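Local coordinates for probable acetyltransferase (Agrobacterium tumefaciens, PDB 2GE3), which probably transfers an acetyl group from acetyl coenzyme A, which it binds, to an acceptor not yet identified, as a member of the GNAT family, at residues T7-H17 against Q60-I70; G71-D79 against T110-L119. All coordinates share one frame; numbering follows the deposited sequence.

Contact 1 of 2, residues T7-H17 against Q60-I70; sequences TVTIKPIRAEH and QFVAIADGDVI
T9 and K11 pair with I64 and V62 through four antiparallel backbone hydrogen bonds. The axes of strands 9-12 and 60-65 come within 4.6 Å and their N-to-C directions differ by 151°, so they are antiparallel. The shortest of these bonds runs from I64 N to T9 O, 2.7 Å. V62 N meets K11 O at 2.9 Å almost head-on, with a C=O...N angle of 169°. I10 faces A63 as a non-hydrogen-bonded pair. A further bond, I13 N to Q60 O at 2.9 Å, carries the pairing past P12. At the other end one water donates to both T7 O and I64 O.

T9, K11, V62 and I64 lie on one face of the sheet. There H17 covers V62, whose CG2 sits 4.1 Å from the imidazole centroid in a CH-pi contact. The CG of E16 lies over the opposite face of that ring. The lysine chain of K11 bends at its far end and crosses I64 at about a right angle, with CD 3.7 Å from I64 CD1. I13 has CG1 anti to its backbone N (chi1 -162°), which carries CD1 to V62 CG1, while its CG2 rests against the amide end of Q60. F21 and V50 also touch I13, from helices 18-29 and 43-55.

I10 and A63 lie on the other face. V8 CG1 packs on A63 CB at 3.6 Å, and V8 CG2 meets I70 CD1 tip to tip. P12 lies beside the F61 ring, pointing the same way, with its CA over one face. Helix 102-117 covers this side through L102, R105 and L106. A type I' turn from A65 to D68 joins strand 60-65 to strand 68-77. This is the N-terminal antiparallel edge of the GNAT fold's mixed sheet.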
loop_
_atom_site.group_PDB
_atom_site.type_symbol
_atom_site.label_atom_id
_atom_site.label_comp_id
_atom_site.label_asym_id
_atom_site.label_seq_id
_atom_site.Cartn_x
_atom_site.Cartn_y
_atom_site.Cartn_z
ATOM N N THR A 7 -27.497 17.589 16.997
ATOM C CA THR A 7 -27.250 17.322 15.560
ATOM C C THR A 7 -25.781 17.156 15.081
ATOM O O THR A 7 -24.896 17.953 15.419
ATOM C CB THR A 7 -28.052 18.254 14.659
ATOM O OG1 THR A 7 -28.829 17.470 13.740
ATOM C CG2 THR A 7 -27.163 19.296 13.889
ATOM N N VAL A 8 -25.524 16.066 14.360
ATOM C CA VAL A 8 -24.288 15.931 13.591
ATOM C C VAL A 8 -24.560 16.262 12.146
ATOM O O VAL A 8 -25.554 15.823 11.586
ATOM C CB VAL A 8 -23.666 14.543 13.695
ATOM C CG1 VAL A 8 -22.513 14.409 12.755
ATOM C CG2 VAL A 8 -23.169 14.320 15.115
ATOM N N THR A 9 -23.696 17.091 11.570
ATOM C CA THR A 9 -23.701 17.350 10.123
ATOM C C THR A 9 -22.445 16.872 9.474
ATOM O O THR A 9 -21.343 17.007 10.041
ATOM C CB THR A 9 -23.873 18.816 9.856
ATOM O OG1 THR A 9 -25.049 19.196 10.565
ATOM C CG2 THR A 9 -24.147 19.074 8.375
ATOM N N ILE A 10 -22.630 16.259 8.298
ATOM C CA ILE A 10 -21.526 15.733 7.479
ATOM C C ILE A 10 -21.337 16.667 6.282
ATOM O O ILE A 10 -22.263 16.984 5.607
ATOM C CB ILE A 10 -21.860 14.300 7.036
ATOM C CG1 ILE A 10 -21.831 13.370 8.254
ATOM C CG2 ILE A 10 -20.923 13.852 5.883
ATOM C CD1 ILE A 10 -22.571 12.170 8.086
ATOM N N LYS A 11 -20.127 17.111 6.015
ATOM C CA LYS A 11 -19.897 18.018 4.899
ATOM C C LYS A 11 -18.484 17.767 4.382
ATOM O O LYS A 11 -17.665 17.199 5.120
ATOM C CB LYS A 11 -20.024 19.464 5.378
ATOM C CG LYS A 11 -19.159 19.699 6.599
ATOM C CD LYS A 11 -19.515 20.974 7.316
ATOM C CE LYS A 11 -21.003 21.048 7.680
ATOM N NZ LYS A 11 -21.171 21.742 9.003
ATOM N N PRO A 12 -18.201 18.182 3.115
ATOM C CA PRO A 12 -16.811 18.119 2.607
ATOM C C PRO A 12 -15.910 18.928 3.505
ATOM O O PRO A 12 -16.343 19.865 4.145
ATOM C CB PRO A 12 -16.900 18.655 1.140
ATOM C CG PRO A 12 -18.368 18.424 0.780
ATOM C CD PRO A 12 -19.143 18.692 2.106
ATOM N N ILE A 13 -14.688 18.491 3.684
ATOM C CA ILE A 13 -13.790 19.222 4.544
ATOM C C ILE A 13 -13.387 20.571 3.859
ATOM O O ILE A 13 -13.207 20.660 2.602
ATOM C CB ILE A 13 -12.556 18.373 4.921
ATOM C CG1 ILE A 13 -11.853 18.976 6.161
ATOM C CG2 ILE A 13 -11.621 18.249 3.700
ATOM C CD1 ILE A 13 -10.801 17.991 6.915
ATOM N N ARG A 14 -13.276 21.622 4.685
ATOM C CA ARG A 14 -12.754 22.900 4.223
ATOM C C ARG A 14 -11.499 23.278 5.024
ATOM O O ARG A 14 -11.234 22.707 6.114
ATOM C CB ARG A 14 -13.844 23.946 4.355
ATOM C CG ARG A 14 -15.093 23.668 3.470
ATOM C CD ARG A 14 -16.109 24.873 3.424
ATOM N NE ARG A 14 -16.427 25.376 4.756
ATOM C CZ ARG A 14 -17.469 25.017 5.520
ATOM N NH1 ARG A 14 -18.378 24.142 5.096
ATOM N NH2 ARG A 14 -17.621 25.572 6.717
ATOM N N ALA A 15 -10.724 24.228 4.484
ATOM C CA ALA A 15 -9.499 24.760 5.116
ATOM C C ALA A 15 -9.623 25.061 6.628
ATOM O O ALA A 15 -8.679 24.843 7.392
ATOM C CB ALA A 15 -8.994 26.039 4.365
ATOM N N GLU A 16 -10.762 25.606 7.040
ATOM C CA GLU A 16 -10.992 25.955 8.437
ATOM C C GLU A 16 -11.024 24.724 9.425
ATOM O O GLU A 16 -10.715 24.863 10.611
ATOM C CB GLU A 16 -12.303 26.700 8.491
ATOM C CG GLU A 16 -13.498 25.804 8.388
ATOM C CD GLU A 16 -14.758 26.589 8.133
ATOM O OE1 GLU A 16 -15.125 26.710 6.943
ATOM O OE2 GLU A 16 -15.349 27.112 9.126
ATOM N N HIS A 17 -11.388 23.540 8.911
ATOM C CA HIS A 17 -11.514 22.279 9.687
ATOM C C HIS A 17 -10.169 21.670 10.047
ATOM O O HIS A 17 -10.114 20.826 10.919
ATOM C CB HIS A 17 -12.336 21.221 8.885
ATOM C CG HIS A 17 -13.722 21.680 8.540
ATOM N ND1 HIS A 17 -14.554 22.273 9.472
ATOM C CD2 HIS A 17 -14.401 21.706 7.365
ATOM C CE1 HIS A 17 -15.709 22.584 8.901
ATOM N NE2 HIS A 17 -15.643 22.245 7.622
ATOM N N GLN A 60 -13.320 13.770 0.960
ATOM C CA GLN A 60 -12.903 13.886 2.300
ATOM C C GLN A 60 -13.987 14.611 3.075
ATOM O O GLN A 60 -14.278 15.761 2.814
ATOM C CB GLN A 60 -11.559 14.594 2.420
ATOM C CG GLN A 60 -11.056 14.731 3.874
ATOM C CD GLN A 60 -9.581 15.238 3.883
ATOM O OE1 GLN A 60 -9.182 16.109 3.048
ATOM N NE2 GLN A 60 -8.758 14.628 4.759
ATOM N N PHE A 61 -14.599 13.908 4.021
ATOM C CA PHE A 61 -15.782 14.423 4.700
ATOM C C PHE A 61 -15.545 14.476 6.189
ATOM O O PHE A 61 -14.846 13.621 6.749
ATOM C CB PHE A 61 -16.988 13.506 4.369
ATOM C CG PHE A 61 -17.503 13.695 2.971
ATOM C CD1 PHE A 61 -16.835 13.141 1.865
ATOM C CD2 PHE A 61 -18.594 14.519 2.748
ATOM C CE1 PHE A 61 -17.282 13.442 0.526
ATOM C CE2 PHE A 61 -19.035 14.787 1.462
ATOM C CZ PHE A 61 -18.375 14.256 0.356
ATOM N N VAL A 62 -16.162 15.473 6.850
ATOM C CA VAL A 62 -16.032 15.599 8.316
ATOM C C VAL A 62 -17.394 15.528 8.946
ATOM O O VAL A 62 -18.362 15.929 8.317
ATOM C CB VAL A 62 -15.219 16.812 8.749
ATOM C CG1 VAL A 62 -13.774 16.491 8.468
ATOM C CG2 VAL A 62 -15.777 18.153 8.076
ATOM N N ALA A 63 -17.474 14.942 10.141
ATOM C CA ALA A 63 -18.710 15.088 10.884
ATOM C C ALA A 63 -18.493 16.142 11.931
ATOM O O ALA A 63 -17.571 16.058 12.729
ATOM C CB ALA A 63 -19.153 13.787 11.483
ATOM N N ILE A 64 -19.419 17.091 11.961
ATOM C CA ILE A 64 -19.317 18.275 12.765
ATOM C C ILE A 64 -20.413 18.308 13.863
ATOM O O ILE A 64 -21.647 18.169 13.556
ATOM C CB ILE A 64 -19.390 19.558 11.863
ATOM C CG1 ILE A 64 -17.978 19.879 11.423
ATOM C CG2 ILE A 64 -19.819 20.805 12.684
ATOM C CD1 ILE A 64 -17.812 19.540 10.222
ATOM N N ALA A 65 -19.971 18.440 15.108
ATOM C CA ALA A 65 -20.928 18.601 16.208
ATOM C C ALA A 65 -20.486 19.759 17.127
ATOM O O ALA A 65 -19.354 19.793 17.654
ATOM C CB ALA A 65 -21.128 17.270 17.033
ATOM N N ASP A 66 -21.387 20.727 17.265
ATOM C CA ASP A 66 -21.101 21.985 18.016
ATOM C C ASP A 66 -19.794 22.630 17.553
ATOM O O ASP A 66 -18.893 22.908 18.337
ATOM C CB ASP A 66 -21.100 21.713 19.520
ATOM C CG ASP A 66 -22.529 21.363 20.060
ATOM O OD1 ASP A 66 -23.507 22.166 19.844
ATOM O OD2 ASP A 66 -22.662 20.300 20.723
ATOM N N GLY A 67 -19.700 22.830 16.250
ATOM C CA GLY A 67 -18.487 23.363 15.660
ATOM C C GLY A 67 -17.252 22.455 15.620
ATOM O O GLY A 67 -16.340 22.755 14.855
ATOM N N ASP A 68 -17.172 21.388 16.414
ATOM C CA ASP A 68 -15.948 20.530 16.426
ATOM C C ASP A 68 -16.070 19.424 15.341
ATOM O O ASP A 68 -17.181 19.000 15.070
ATOM C CB ASP A 68 -15.760 19.862 17.820
ATOM C CG ASP A 68 -15.497 20.891 19.004
ATOM O OD1 ASP A 68 -14.368 21.458 19.071
ATOM O OD2 ASP A 68 -16.372 21.087 19.922
ATOM N N VAL A 69 -14.933 18.969 14.761
ATOM C CA VAL A 69 -14.817 17.729 13.965
ATOM C C VAL A 69 -14.835 16.564 14.962
ATOM O O VAL A 69 -13.957 16.453 15.822
ATOM C CB VAL A 69 -13.540 17.648 12.990
ATOM C CG1 VAL A 69 -13.345 16.193 12.376
ATOM C CG2 VAL A 69 -13.597 18.711 11.829
ATOM N N ILE A 70 -15.881 15.728 14.880
ATOM C CA ILE A 70 -15.974 14.551 15.752
ATOM C C ILE A 70 -15.775 13.226 14.965
ATOM O O ILE A 70 -15.762 12.142 15.534
ATOM C CB ILE A 70 -17.285 14.581 16.602
ATOM C CG1 ILE A 70 -18.479 14.869 15.724
ATOM C CG2 ILE A 70 -17.301 15.709 17.626
ATOM C CD1 ILE A 70 -19.422 13.752 15.636
HETATM O O HOH W 1 -23.557 20.188 13.685
HETATM O O HOH W 2 -24.097 20.250 16.810
#

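Contact 2 of 2, residues G71-D79 against T110-L119; sequences GWCDIRRQD and TLDAAHEFGL
I75 points from strand 71-77 toward helix 110-117 and meets it with CG1 and CD1. Its CG1 is anti to its own carbonyl carbon (chi1 -63°), and this sends CD1 to A114 CB at 3.7 Å and to T110 CG2. CD1 also approaches L111 CD2. The I75 and L119 side chains run past each other in opposite directions, and I75 CG2 touches L119 CD1 at 3.8 Å.

C73, two residues earlier, is on the same face. Its SG rests 3.5 Å from T110 OG1, a hydroxyl that hydrogen-bonds to L106 O one helical turn earlier.

R77 extends across the end of the helix. The R77 and F117 side chains cross at about a right angle, with the guanidinium and ring planes 73° apart. One face of the guanidinium lies over the F117 edge, with NH1 3.7 Å from F117 CZ. L119 CD2 packs on R77 CG. The NE of R77 is held by A84 O. G118 ends the helix in a Schellman motif, and L119 comes back onto the strand.

The strand and helix axes approach to 8.8 Å and run nearly parallel, 24° apart. This is the helix-on-sheet packing of the GNAT fold's central sheet.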
loop_
_atom_site.group_PDB
_atom_site.type_symbol
_atom_site.label_atom_id
_atom_site.label_comp_id
_atom_site.label_asym_id
_atom_site.label_seq_id
_atom_site.Cartn_x
_atom_site.Cartn_y
_atom_site.Cartn_z
ATOM N N GLY A 71 -15.494 13.345 13.668
ATOM C CA GLY A 71 -15.361 12.193 12.831
ATOM C C GLY A 71 -14.988 12.618 11.432
ATOM O O GLY A 71 -15.193 13.742 11.101
ATOM N N TRP A 72 -14.429 11.679 10.646
ATOM C CA TRP A 72 -13.980 11.941 9.280
ATOM C C TRP A 72 -13.976 10.631 8.498
ATOM O O TRP A 72 -13.951 9.566 9.054
ATOM C CB TRP A 72 -12.591 12.544 9.257
ATOM C CG TRP A 72 -11.518 11.532 9.560
ATOM C CD1 TRP A 72 -10.778 10.812 8.646
ATOM C CD2 TRP A 72 -11.071 11.129 10.858
ATOM N NE1 TRP A 72 -9.866 10.047 9.304
ATOM C CE2 TRP A 72 -10.031 10.214 10.662
ATOM C CE3 TRP A 72 -11.435 11.509 12.188
ATOM C CZ2 TRP A 72 -9.345 9.584 11.747
ATOM C CZ3 TRP A 72 -10.716 10.892 13.286
ATOM C CH2 TRP A 72 -9.722 9.951 13.042
ATOM N N CYS A 73 -14.024 10.750 7.189
ATOM C CA CYS A 73 -13.886 9.620 6.340
ATOM C C CYS A 73 -13.219 10.205 5.114
ATOM O O CYS A 73 -13.665 11.224 4.583
ATOM C CB CYS A 73 -15.287 8.994 6.067
ATOM S SG CYS A 73 -15.311 7.572 4.953
ATOM N N ASP A 74 -12.211 9.529 4.596
ATOM C CA ASP A 74 -11.575 10.052 3.420
ATOM C C ASP A 74 -11.046 8.983 2.449
ATOM O O ASP A 74 -10.838 7.818 2.810
ATOM C CB ASP A 74 -10.553 11.152 3.726
ATOM C CG ASP A 74 -9.409 10.714 4.661
ATOM O OD1 ASP A 74 -8.973 9.525 4.646
ATOM O OD2 ASP A 74 -8.892 11.626 5.396
ATOM N N ILE A 75 -10.932 9.379 1.184
ATOM C CA ILE A 75 -10.469 8.422 0.169
ATOM C C ILE A 75 -9.237 9.044 -0.524
ATOM O O ILE A 75 -9.355 10.123 -1.123
ATOM C CB ILE A 75 -11.617 7.911 -0.797
ATOM C CG1 ILE A 75 -12.681 7.135 -0.011
ATOM C CG2 ILE A 75 -11.064 6.980 -1.942
ATOM C CD1 ILE A 75 -13.954 6.652 -0.787
ATOM N N ARG A 76 -8.060 8.426 -0.354
ATOM C CA ARG A 76 -6.866 8.827 -1.111
ATOM C C ARG A 76 -6.702 8.021 -2.418
ATOM O O ARG A 76 -6.530 6.779 -2.407
ATOM C CB ARG A 76 -5.601 8.813 -0.243
ATOM C CG ARG A 76 -5.114 7.383 0.226
ATOM C CD ARG A 76 -3.865 7.439 1.181
ATOM N NE ARG A 76 -4.151 8.561 2.092
ATOM C CZ ARG A 76 -4.823 8.425 3.223
ATOM N NH1 ARG A 76 -5.215 7.189 3.597
ATOM N NH2 ARG A 76 -5.091 9.510 3.967
ATOM N N ARG A 77 -6.791 8.753 -3.542
ATOM C CA ARG A 77 -6.416 8.266 -4.885
ATOM C C ARG A 77 -4.960 7.743 -4.998
ATOM O O ARG A 77 -4.035 8.428 -4.586
ATOM C CB ARG A 77 -6.651 9.335 -5.938
ATOM C CG ARG A 77 -6.905 8.731 -7.319
ATOM C CD ARG A 77 -7.211 9.795 -8.374
ATOM N NE ARG A 77 -7.416 9.213 -9.685
ATOM C CZ ARG A 77 -7.343 9.907 -10.832
ATOM N NH1 ARG A 77 -7.045 11.210 -10.818
ATOM N NH2 ARG A 77 -7.563 9.319 -12.013
ATOM N N GLN A 78 -4.806 6.501 -5.520
ATOM C CA GLN A 78 -3.496 5.888 -5.832
ATOM C C GLN A 78 -2.782 6.762 -6.879
ATOM O O GLN A 78 -3.404 7.370 -7.744
ATOM C CB GLN A 78 -3.620 4.447 -6.357
ATOM C CG GLN A 78 -3.945 3.361 -5.320
ATOM C CD GLN A 78 -2.793 3.030 -4.316
ATOM O OE1 GLN A 78 -3.015 3.056 -3.098
ATOM N NE2 GLN A 78 -1.556 2.728 -4.825
ATOM N N ASP A 79 -1.461 6.835 -6.765
ATOM C CA ASP A 79 -0.687 7.725 -7.623
ATOM C C ASP A 79 -0.372 7.124 -8.951
ATOM O O ASP A 79 -0.607 7.759 -9.983
ATOM C CB ASP A 79 0.604 8.189 -6.949
ATOM C CG ASP A 79 0.514 9.655 -6.508
ATOM O OD1 ASP A 79 -0.298 9.965 -5.569
ATOM O OD2 ASP A 79 1.244 10.491 -7.130
ATOM N N THR A 110 -19.126 9.601 1.461
ATOM C CA THR A 110 -17.743 9.573 0.978
ATOM C C THR A 110 -17.637 8.650 -0.251
ATOM O O THR A 110 -16.971 8.998 -1.197
ATOM C CB THR A 110 -16.745 9.193 2.107
ATOM O OG1 THR A 110 -16.919 10.114 3.196
ATOM C CG2 THR A 110 -15.203 9.216 1.621
ATOM N N LEU A 111 -18.300 7.495 -0.239
ATOM C CA LEU A 111 -18.372 6.592 -1.402
ATOM C C LEU A 111 -19.118 7.155 -2.572
ATOM O O LEU A 111 -18.775 6.919 -3.769
ATOM C CB LEU A 111 -19.009 5.242 -0.987
ATOM C CG LEU A 111 -18.135 4.364 -0.024
ATOM C CD1 LEU A 111 -18.959 3.206 0.464
ATOM C CD2 LEU A 111 -16.827 3.794 -0.743
ATOM N N ASP A 112 -20.227 7.838 -2.278
ATOM C CA ASP A 112 -20.905 8.462 -3.341
ATOM C C ASP A 112 -20.023 9.538 -4.027
ATOM O O ASP A 112 -19.927 9.578 -5.264
ATOM C CB ASP A 112 -22.239 8.995 -2.899
ATOM C CG ASP A 112 -23.346 8.635 -3.949
ATOM O OD1 ASP A 112 -23.727 7.390 -4.118
ATOM O OD2 ASP A 112 -23.739 9.588 -4.634
ATOM N N ALA A 113 -19.340 10.381 -3.255
ATOM C CA ALA A 113 -18.448 11.333 -3.900
ATOM C C ALA A 113 -17.311 10.606 -4.691
ATOM O O ALA A 113 -16.855 11.121 -5.725
ATOM C CB ALA A 113 -17.857 12.221 -2.899
ATOM N N ALA A 114 -16.822 9.460 -4.194
ATOM C CA ALA A 114 -15.762 8.725 -4.932
ATOM C C ALA A 114 -16.232 8.204 -6.286
ATOM O O ALA A 114 -15.503 8.209 -7.269
ATOM C CB ALA A 114 -15.176 7.577 -4.116
ATOM N N HIS A 115 -17.458 7.714 -6.287
ATOM C CA HIS A 115 -18.043 7.221 -7.476
ATOM C C HIS A 115 -18.244 8.394 -8.471
ATOM O O HIS A 115 -17.836 8.276 -9.585
ATOM C CB HIS A 115 -19.341 6.521 -7.118
ATOM C CG HIS A 115 -19.945 5.707 -8.227
ATOM N ND1 HIS A 115 -20.921 4.755 -8.003
ATOM C CD2 HIS A 115 -19.722 5.692 -9.559
ATOM C CE1 HIS A 115 -21.269 4.197 -9.150
ATOM N NE2 HIS A 115 -20.548 4.736 -10.107
ATOM N N GLU A 116 -18.837 9.505 -8.035
ATOM C CA GLU A 116 -18.974 10.708 -8.828
ATOM C C GLU A 116 -17.649 11.152 -9.382
ATOM O O GLU A 116 -17.558 11.554 -10.509
ATOM C CB GLU A 116 -19.561 11.847 -7.991
ATOM C CG GLU A 116 -20.210 13.042 -8.895
ATOM C CD GLU A 116 -21.070 14.051 -8.061
ATOM O OE1 GLU A 116 -21.278 13.826 -6.850
ATOM O OE2 GLU A 116 -21.552 15.084 -8.598
ATOM N N PHE A 117 -16.603 11.107 -8.575
ATOM C CA PHE A 117 -15.292 11.463 -9.082
ATOM C C PHE A 117 -14.821 10.501 -10.202
ATOM O O PHE A 117 -13.967 10.854 -10.938
ATOM C CB PHE A 117 -14.293 11.502 -7.904
ATOM C CG PHE A 117 -12.863 11.735 -8.294
ATOM C CD1 PHE A 117 -12.240 12.981 -8.004
ATOM C CD2 PHE A 117 -12.100 10.717 -8.953
ATOM C CE1 PHE A 117 -10.885 13.215 -8.346
ATOM C CE2 PHE A 117 -10.755 10.934 -9.302
ATOM C CZ PHE A 117 -10.147 12.206 -8.984
ATOM N N GLY A 118 -15.264 9.249 -10.286
ATOM C CA GLY A 118 -14.767 8.417 -11.355
ATOM C C GLY A 118 -13.922 7.237 -10.943
ATOM O O GLY A 118 -13.422 6.541 -11.800
ATOM N N LEU A 119 -13.782 6.982 -9.634
ATOM C CA LEU A 119 -13.058 5.854 -9.120
ATOM C C LEU A 119 -13.861 4.609 -9.304
ATOM O O LEU A 119 -15.103 4.642 -9.355
ATOM C CB LEU A 119 -12.669 6.062 -7.649
ATOM C CG LEU A 119 -11.742 7.243 -7.283
ATOM C CD1 LEU A 119 -11.552 7.318 -5.743
ATOM C CD2 LEU A 119 -10.348 7.111 -7.870
#

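Overall arrangement
Contact 1 is complete in sequence before contact 2 begins, and their centres lie 16 Å apart. Strand 68-77 serves both. Its first residues belong to contact 1 and the rest to contact 2. Strands 60-65 and 68-77 are neighbours in the sheet, joined by A63 N to G71 O and F61 N to C73 O, both probable hydrogen bonds. Contact 1 builds the sheet outward to its edge strand 9-12. Contact 2 lays helix 102-117 over one face, and F61 also touches T110 of that helix. The bound acetyl coenzyme A is about 9 Å from the I70 side chain and about 8 Å from that of C73. Strand 68-77 thus passes the cofactor, and both contacts build the sheet beside it.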